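Local coordinates for putative capsid protein of prophage (Escherichia coli CFT073, PDB 3BQW) that is of unknown function but, as a prophage capsid-like protein, probably forms part of the shell of a phage head, at residues 30-34 with 259-263; 196-202 with 343-348; 203-209 with 282-288. All coordinates share one frame; numbering follows the deposited sequence.

Contact 1 of 3, residues 30-34 with 259-263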
# COMPACT_ATOMS: atom_id res chain seq x y z
N LEU A 30 0.02 -3.04 5.33
CA LEU A 30 -0.39 -4.44 5.42
C LEU A 30 -0.63 -5.18 4.08
O LEU A 30 -0.10 -6.24 3.87
CB LEU A 30 -1.63 -4.57 6.30
CG LEU A 30 -2.10 -6.01 6.60
CD1 LEU A 30 -1.12 -6.72 7.45
CD2 LEU A 30 -3.52 -6.02 7.19
N PHE A 31 -1.49 -4.63 3.22
CA PHE A 31 -1.82 -5.30 1.94
C PHE A 31 -0.58 -5.43 1.07
O PHE A 31 -0.34 -6.50 0.48
CB PHE A 31 -2.94 -4.58 1.22
CG PHE A 31 -4.30 -4.91 1.75
CD1 PHE A 31 -4.71 -4.46 3.01
CD2 PHE A 31 -5.18 -5.70 1.01
CE1 PHE A 31 -6.00 -4.76 3.50
CE2 PHE A 31 -6.46 -6.02 1.51
CZ PHE A 31 -6.87 -5.54 2.75
N THR A 32 0.25 -4.38 1.05
CA THR A 32 1.52 -4.44 0.37
C THR A 32 2.39 -5.59 0.90
O THR A 32 2.92 -6.41 0.13
CB THR A 32 2.25 -3.13 0.47
OG1 THR A 32 1.42 -2.08 -0.05
CG2 THR A 32 3.59 -3.21 -0.29
N THR A 33 2.48 -5.66 2.22
CA THR A 33 3.30 -6.67 2.85
C THR A 33 2.78 -8.10 2.65
O THR A 33 3.56 -9.01 2.45
CB THR A 33 3.43 -6.35 4.34
OG1 THR A 33 4.04 -5.05 4.48
CG2 THR A 33 4.31 -7.40 5.06
N LEU A 34 1.47 -8.31 2.75
CA LEU A 34 0.94 -9.65 2.63
C LEU A 34 0.92 -10.12 1.19
O LEU A 34 1.28 -11.26 0.89
CB LEU A 34 -0.49 -9.72 3.20
CG LEU A 34 -0.61 -9.62 4.72
CD1 LEU A 34 -2.05 -9.48 5.13
CD2 LEU A 34 0.02 -10.83 5.37
N LEU A 259 -6.91 -13.77 11.78
CA LEU A 259 -7.88 -12.69 11.95
C LEU A 259 -7.17 -11.39 12.23
O LEU A 259 -6.47 -11.25 13.23
CB LEU A 259 -8.85 -13.01 13.10
CG LEU A 259 -9.63 -14.32 13.09
CD1 LEU A 259 -10.27 -14.51 14.48
CD2 LEU A 259 -10.71 -14.39 11.96
N ILE A 260 -7.35 -10.44 11.33
CA ILE A 260 -6.69 -9.15 11.34
C ILE A 260 -7.76 -8.06 11.18
O ILE A 260 -8.57 -8.11 10.24
CB ILE A 260 -5.64 -9.03 10.18
CG1 ILE A 260 -4.59 -10.16 10.24
CG2 ILE A 260 -4.93 -7.66 10.21
CD1 ILE A 260 -3.46 -10.07 9.15
N VAL A 261 -7.77 -7.12 12.11
CA VAL A 261 -8.54 -5.91 11.98
C VAL A 261 -7.63 -4.80 11.48
O VAL A 261 -6.58 -4.56 12.06
CB VAL A 261 -9.21 -5.48 13.30
CG1 VAL A 261 -10.04 -4.21 13.10
CG2 VAL A 261 -10.06 -6.65 13.85
N TYR A 262 -8.05 -4.14 10.42
CA TYR A 262 -7.22 -3.19 9.70
C TYR A 262 -7.91 -1.84 9.68
O TYR A 262 -9.00 -1.72 9.17
CB TYR A 262 -7.00 -3.70 8.29
CG TYR A 262 -6.17 -2.84 7.36
CD1 TYR A 262 -4.79 -2.76 7.48
CD2 TYR A 262 -6.75 -2.17 6.31
CE1 TYR A 262 -4.02 -2.01 6.58
CE2 TYR A 262 -5.98 -1.43 5.40
CZ TYR A 262 -4.63 -1.36 5.54
OH TYR A 262 -3.87 -0.61 4.66
N SER A 263 -7.24 -0.84 10.23
CA SER A 263 -7.81 0.49 10.43
C SER A 263 -6.95 1.60 9.82
O SER A 263 -7.13 2.75 10.15
CB SER A 263 -7.97 0.77 11.93
OG SER A 263 -8.69 -0.29 12.55

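Contact 2 of 3, residues 196-202 with 343-348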
# COMPACT_ATOMS: atom_id res chain seq x y z
N TYR A 196 -18.36 -17.51 1.75
CA TYR A 196 -17.63 -16.47 1.00
C TYR A 196 -16.30 -17.00 0.46
O TYR A 196 -15.92 -16.71 -0.67
CB TYR A 196 -17.38 -15.21 1.84
CG TYR A 196 -18.58 -14.69 2.57
CD1 TYR A 196 -19.84 -14.68 1.97
CD2 TYR A 196 -18.47 -14.20 3.86
CE1 TYR A 196 -20.95 -14.22 2.66
CE2 TYR A 196 -19.58 -13.71 4.55
CZ TYR A 196 -20.81 -13.73 3.94
OH TYR A 196 -21.90 -13.26 4.61
N ALA A 197 -15.61 -17.77 1.30
CA ALA A 197 -14.32 -18.34 0.95
C ALA A 197 -14.39 -19.34 -0.21
O ALA A 197 -13.43 -19.46 -0.93
CB ALA A 197 -13.66 -19.00 2.21
N ASP A 198 -15.53 -20.00 -0.42
CA ASP A 198 -15.74 -20.86 -1.60
C ASP A 198 -15.39 -20.15 -2.89
O ASP A 198 -14.85 -20.77 -3.81
CB ASP A 198 -17.20 -21.30 -1.74
CG ASP A 198 -17.61 -22.32 -0.72
OD1 ASP A 198 -16.74 -22.87 -0.01
OD2 ASP A 198 -18.83 -22.54 -0.62
N GLN A 199 -15.71 -18.86 -2.97
CA GLN A 199 -15.46 -18.11 -4.20
C GLN A 199 -13.97 -17.95 -4.57
O GLN A 199 -13.66 -17.78 -5.74
CB GLN A 199 -16.17 -16.75 -4.15
CG GLN A 199 -17.66 -16.83 -3.87
CD GLN A 199 -18.42 -17.81 -4.78
OE1 GLN A 199 -18.12 -17.94 -5.96
NE2 GLN A 199 -19.38 -18.51 -4.22
N ALA A 200 -13.05 -18.07 -3.61
CA ALA A 200 -11.61 -17.96 -3.91
C ALA A 200 -11.08 -19.13 -4.78
O ALA A 200 -10.05 -19.01 -5.45
CB ALA A 200 -10.81 -17.86 -2.60
N GLY A 201 -11.79 -20.25 -4.75
CA GLY A 201 -11.40 -21.47 -5.46
C GLY A 201 -10.24 -22.22 -4.80
O GLY A 201 -9.77 -23.24 -5.32
N CYS A 202 -9.77 -21.69 -3.67
CA CYS A 202 -8.57 -22.18 -2.97
C CYS A 202 -8.71 -21.80 -1.49
O CYS A 202 -9.59 -21.02 -1.14
CB CYS A 202 -7.29 -21.57 -3.57
SG CYS A 202 -6.89 -19.88 -3.07
N ARG A 343 -7.68 -13.90 -8.55
CA ARG A 343 -8.86 -14.75 -8.35
C ARG A 343 -8.92 -15.34 -6.94
O ARG A 343 -9.92 -15.89 -6.55
CB ARG A 343 -8.90 -15.85 -9.41
CG ARG A 343 -8.87 -15.32 -10.84
CD ARG A 343 -8.69 -16.46 -11.82
NE ARG A 343 -7.40 -17.11 -11.65
CZ ARG A 343 -7.02 -18.23 -12.28
NH1 ARG A 343 -7.82 -18.83 -13.15
NH2 ARG A 343 -5.82 -18.73 -12.04
N LYS A 344 -7.84 -15.22 -6.20
CA LYS A 344 -7.73 -15.77 -4.85
C LYS A 344 -8.08 -14.77 -3.74
O LYS A 344 -7.72 -14.99 -2.58
CB LYS A 344 -6.31 -16.30 -4.65
CG LYS A 344 -5.96 -17.44 -5.58
CD LYS A 344 -4.52 -17.92 -5.30
CE LYS A 344 -4.19 -19.21 -6.09
NZ LYS A 344 -2.77 -19.20 -6.52
N PHE A 345 -8.76 -13.68 -4.10
CA PHE A 345 -9.24 -12.68 -3.15
C PHE A 345 -10.75 -12.62 -3.22
O PHE A 345 -11.32 -12.58 -4.31
CB PHE A 345 -8.68 -11.31 -3.53
CG PHE A 345 -7.19 -11.22 -3.40
CD1 PHE A 345 -6.61 -11.10 -2.13
CD2 PHE A 345 -6.39 -11.26 -4.51
CE1 PHE A 345 -5.26 -11.01 -2.00
CE2 PHE A 345 -5.03 -11.18 -4.38
CZ PHE A 345 -4.46 -11.05 -3.12
N VAL A 346 -11.40 -12.69 -2.06
CA VAL A 346 -12.83 -12.49 -1.96
C VAL A 346 -13.07 -11.30 -1.02
O VAL A 346 -12.54 -11.26 0.08
CB VAL A 346 -13.54 -13.78 -1.42
CG1 VAL A 346 -15.03 -13.53 -1.21
CG2 VAL A 346 -13.27 -15.01 -2.37
N THR A 347 -13.85 -10.33 -1.46
CA THR A 347 -14.21 -9.17 -0.63
C THR A 347 -15.73 -9.17 -0.34
O THR A 347 -16.56 -9.34 -1.24
CB THR A 347 -13.78 -7.84 -1.30
OG1 THR A 347 -12.36 -7.88 -1.53
CG2 THR A 347 -14.13 -6.61 -0.44
N VAL A 348 -16.07 -8.97 0.93
CA VAL A 348 -17.45 -8.99 1.37
C VAL A 348 -17.80 -7.68 2.06
O VAL A 348 -17.09 -7.25 2.96
CB VAL A 348 -17.77 -10.19 2.27
CG1 VAL A 348 -19.34 -10.29 2.56
CG2 VAL A 348 -17.24 -11.48 1.65
O HOH W 1 -12.20 -17.19 -8.43

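Contact 3 of 3, residues 203-209 with 282-288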
# COMPACT_ATOMS: atom_id res chain seq x y z
N PRO A 203 -7.88 -22.39 -0.62
CA PRO A 203 -8.08 -22.05 0.78
C PRO A 203 -7.74 -20.60 1.10
O PRO A 203 -6.78 -20.06 0.57
CB PRO A 203 -7.12 -22.99 1.52
CG PRO A 203 -6.62 -23.95 0.53
CD PRO A 203 -6.80 -23.36 -0.81
N ALA A 204 -8.52 -20.00 1.97
CA ALA A 204 -8.17 -18.71 2.54
C ALA A 204 -7.55 -18.97 3.90
O ALA A 204 -8.09 -19.75 4.70
CB ALA A 204 -9.40 -17.82 2.67
N ASN A 205 -6.42 -18.32 4.17
CA ASN A 205 -5.75 -18.44 5.46
C ASN A 205 -5.62 -17.10 6.21
O ASN A 205 -5.03 -17.04 7.28
CB ASN A 205 -4.40 -19.18 5.31
CG ASN A 205 -3.30 -18.32 4.70
OD1 ASN A 205 -3.54 -17.24 4.18
ND2 ASN A 205 -2.06 -18.83 4.76
N VAL A 206 -6.19 -16.05 5.65
CA VAL A 206 -6.23 -14.74 6.30
C VAL A 206 -7.56 -14.03 6.04
O VAL A 206 -8.09 -14.07 4.93
CB VAL A 206 -4.99 -13.88 5.91
CG1 VAL A 206 -4.98 -13.50 4.41
CG2 VAL A 206 -4.88 -12.66 6.84
N MET A 207 -8.13 -13.45 7.10
CA MET A 207 -9.31 -12.59 6.98
C MET A 207 -8.95 -11.20 7.54
O MET A 207 -8.69 -11.07 8.72
CB MET A 207 -10.54 -13.17 7.69
CG MET A 207 -11.86 -12.40 7.40
SD MET A 207 -13.44 -13.12 7.96
CE MET A 207 -13.15 -13.45 9.67
N ILE A 208 -8.88 -10.20 6.64
CA ILE A 208 -8.64 -8.81 6.98
C ILE A 208 -9.95 -8.02 6.98
O ILE A 208 -10.70 -8.05 5.99
CB ILE A 208 -7.64 -8.16 6.01
CG1 ILE A 208 -6.37 -9.03 5.91
CG2 ILE A 208 -7.28 -6.76 6.51
CD1 ILE A 208 -5.74 -9.03 4.58
N MET A 209 -10.24 -7.36 8.10
CA MET A 209 -11.57 -6.82 8.41
C MET A 209 -11.45 -5.36 8.77
O MET A 209 -10.58 -5.00 9.54
CB MET A 209 -12.14 -7.48 9.67
CG MET A 209 -12.44 -8.91 9.59
SD MET A 209 -12.97 -9.57 11.16
CE MET A 209 -11.44 -10.25 11.69
N LEU A 282 -14.58 -6.92 4.53
CA LEU A 282 -13.62 -7.95 4.93
C LEU A 282 -13.07 -8.56 3.65
O LEU A 282 -13.79 -8.67 2.64
CB LEU A 282 -14.26 -9.06 5.80
CG LEU A 282 -15.31 -10.02 5.20
CD1 LEU A 282 -14.59 -11.24 4.53
CD2 LEU A 282 -16.39 -10.49 6.24
N VAL A 283 -11.81 -8.96 3.70
CA VAL A 283 -11.10 -9.56 2.59
C VAL A 283 -10.59 -10.92 3.03
O VAL A 283 -9.97 -11.05 4.07
CB VAL A 283 -9.92 -8.69 2.15
CG1 VAL A 283 -9.13 -9.37 1.02
CG2 VAL A 283 -10.39 -7.32 1.71
N LEU A 284 -10.90 -11.93 2.23
CA LEU A 284 -10.38 -13.26 2.42
C LEU A 284 -9.29 -13.50 1.39
O LEU A 284 -9.52 -13.28 0.20
CB LEU A 284 -11.48 -14.29 2.27
CG LEU A 284 -12.43 -14.31 3.47
CD1 LEU A 284 -13.76 -14.96 3.03
CD2 LEU A 284 -11.77 -15.01 4.69
N GLY A 285 -8.12 -13.91 1.86
CA GLY A 285 -7.01 -14.19 0.96
C GLY A 285 -6.08 -15.26 1.49
O GLY A 285 -6.34 -15.87 2.53
N ASN A 286 -5.00 -15.48 0.76
CA ASN A 286 -4.00 -16.50 1.10
C ASN A 286 -2.64 -15.80 1.09
O ASN A 286 -2.23 -15.23 0.09
CB ASN A 286 -4.05 -17.70 0.12
CG ASN A 286 -3.28 -18.93 0.63
OD1 ASN A 286 -2.06 -18.89 0.77
ND2 ASN A 286 -3.99 -20.01 0.92
N THR A 287 -1.95 -15.85 2.22
CA THR A 287 -0.66 -15.20 2.36
C THR A 287 0.47 -15.80 1.49
O THR A 287 1.53 -15.24 1.40
CB THR A 287 -0.20 -15.20 3.84
OG1 THR A 287 -0.05 -16.56 4.31
CG2 THR A 287 -1.20 -14.44 4.72
N ASN A 288 0.23 -16.95 0.87
CA ASN A 288 1.13 -17.50 -0.15
C ASN A 288 0.95 -16.85 -1.53
O ASN A 288 1.75 -17.09 -2.42
CB ASN A 288 0.91 -19.01 -0.28
CG ASN A 288 1.11 -19.74 1.03
OD1 ASN A 288 0.14 -20.26 1.63
ND2 ASN A 288 2.36 -19.81 1.49

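Contact 1 of 3, residues 30-34 with 259-263
L30 and Y262 overlap lengthwise, each side chain running past the other toward the opposite backbone, and this overlap carries much of the contact between helix 30-34 and strand 259-262. The leucine runs along the tyrosine ring: its CB lies 3.5 Å from Y262 CE1 and its CD2 3.5 Å from Y262 CD1, two carbons of one side chain set obliquely along the CD1-CE1 side of the ring. With CG anti to the backbone N (chi1 -175°), the leucine fork is carried toward the strand, and CD2 enters the notch between Y262 and I260. There it meets the branch methyl of I260 end to end, CD2 to CG2 3.7 Å. F31 supplies a second bump. Its CE1 lies over one face of the Y262 ring, toward the rim, 3.8 Å from CE2. The two rings form an edge-to-face (T-shaped) pair, F31 presenting the edge, with planes at 63° and centroids 5.2 Å apart. L30 and F31 approach Y262 from the same side of its ring. One helical turn on, L34 makes a lighter touch, its CD1 4.3 Å from I260 CD1. No hydrogen bond joins the two segments; at the polar margin, E137 of the long helix 113-146 accepts from F31 N and has a weak bond with Y262 OH. I208 on the neighbouring strand continues the apolar surface under F31, L34 and Y262. A short helix laid on one face of a mixed beta-sheet, this is part of the buried core of what is, by family, probably an HK97-like capsid fold.

Contact 2 of 3, residues 196-202 with 343-348
V348 lies beneath the ring of Y196, the valine set nearly perpendicular to the tyrosine side chain. Its CG1 sits 4.0 Å from the ring centroid and 12° off the normal, a CH-pi contact over the centre of the face, while CG2 reaches the root of the ring, 3.6 Å from Y196 CG. The phenol end of Y196 extends beyond the valine to a hydrogen bond with Q173. Two residues back on the strand, V346 points the same way and packs against the backbone of residues 196-200: CG1, anti to the backbone N (chi1 175°), approaches Y196 O at 3.3 Å, and CG2 lies 3.3 Å from A200 N and also touches the CB atoms of Q199 and A200. V346 and V348 thus offer one face of strand 346-348, an element of a mixed sheet, to the C-terminal part of helix 190-198. A type I turn from D198 to G201 leads the chain out to C202. There SG lies alongside the aliphatic stem of K344, 3.6 Å from its CG. Near this margin a water donates to both Q199 O and R343 O, and the guanidinium of R343 leads away to a salt bridge with D341.

Contact 3 of 3, residues 203-209 with 282-288
M207 and L284 face each other as a non-hydrogen-bonded pair at the heart of two antiparallel strands, their side chains running alongside each other in one direction, with M207 CB 3.7 Å from L284 CD2. M207 carries on past this leucine, its CG anti to the backbone N (chi1 -171°), and brings SD to 4.1 Å from L282 CD1, crossing that side chain at an angle. Between these apolar pairs, I208 and V283 exchange backbone bonds in both directions, V283 N to I208 O at 2.7 Å and I208 N to V283 O. This end is buried: helices 190-198 and 211-218 cover the methionine and leucine face, and helix 30-35 covers the face of V206 and I208. Toward N205 the regular pairing gives way to a classic beta bulge, in which N205 and V206 both face G285. G285 O takes two donors there, N205 N and V206 N, both less straight than the bond G285 N returns to V206 O. Beyond the bulge the contact opens to P203 and N288, which are exposed, and polar side chains replace the strand pairing. The N205 amide spans T287, OD1 accepting from T287 N at 2.9 Å and ND2 donating to T287 OG1 at 3.1 Å; these two bonds fix its rotation. N286 ND2 donates to P203 O at 2.8 Å in an almost linear bond (178°), arriving above the carbonyl plane, while its OD1 accepts from N288 N in an Asx turn. The two asparagines thus continue, through their amides, the cross-linking that main-chain atoms provide in the buried half, joining the two segments beyond the bulge.

Overall arrangement
From the N terminus, helix 30-35 waits more than two hundred residues for strand 257-267, which closes contact 1. Within that span the chain passes helix 190-198 and strand 206-209, the first halves of contacts 2 and 3. Contact 1 therefore crosses both, since their second halves follow strand 257-267. Of the other two, contact 3 closes first, at strand 281-285, nested within the loop that contact 2 closes at strand 346-349, near the C terminus. Strands 257-267, 206-209, 281-285 and 346-349 lie side by side in one mixed sheet, with backbone bonds joining successive neighbours; contacts 1 and 2 each set a helix against this sheet, and contact 3 joins two of its strands.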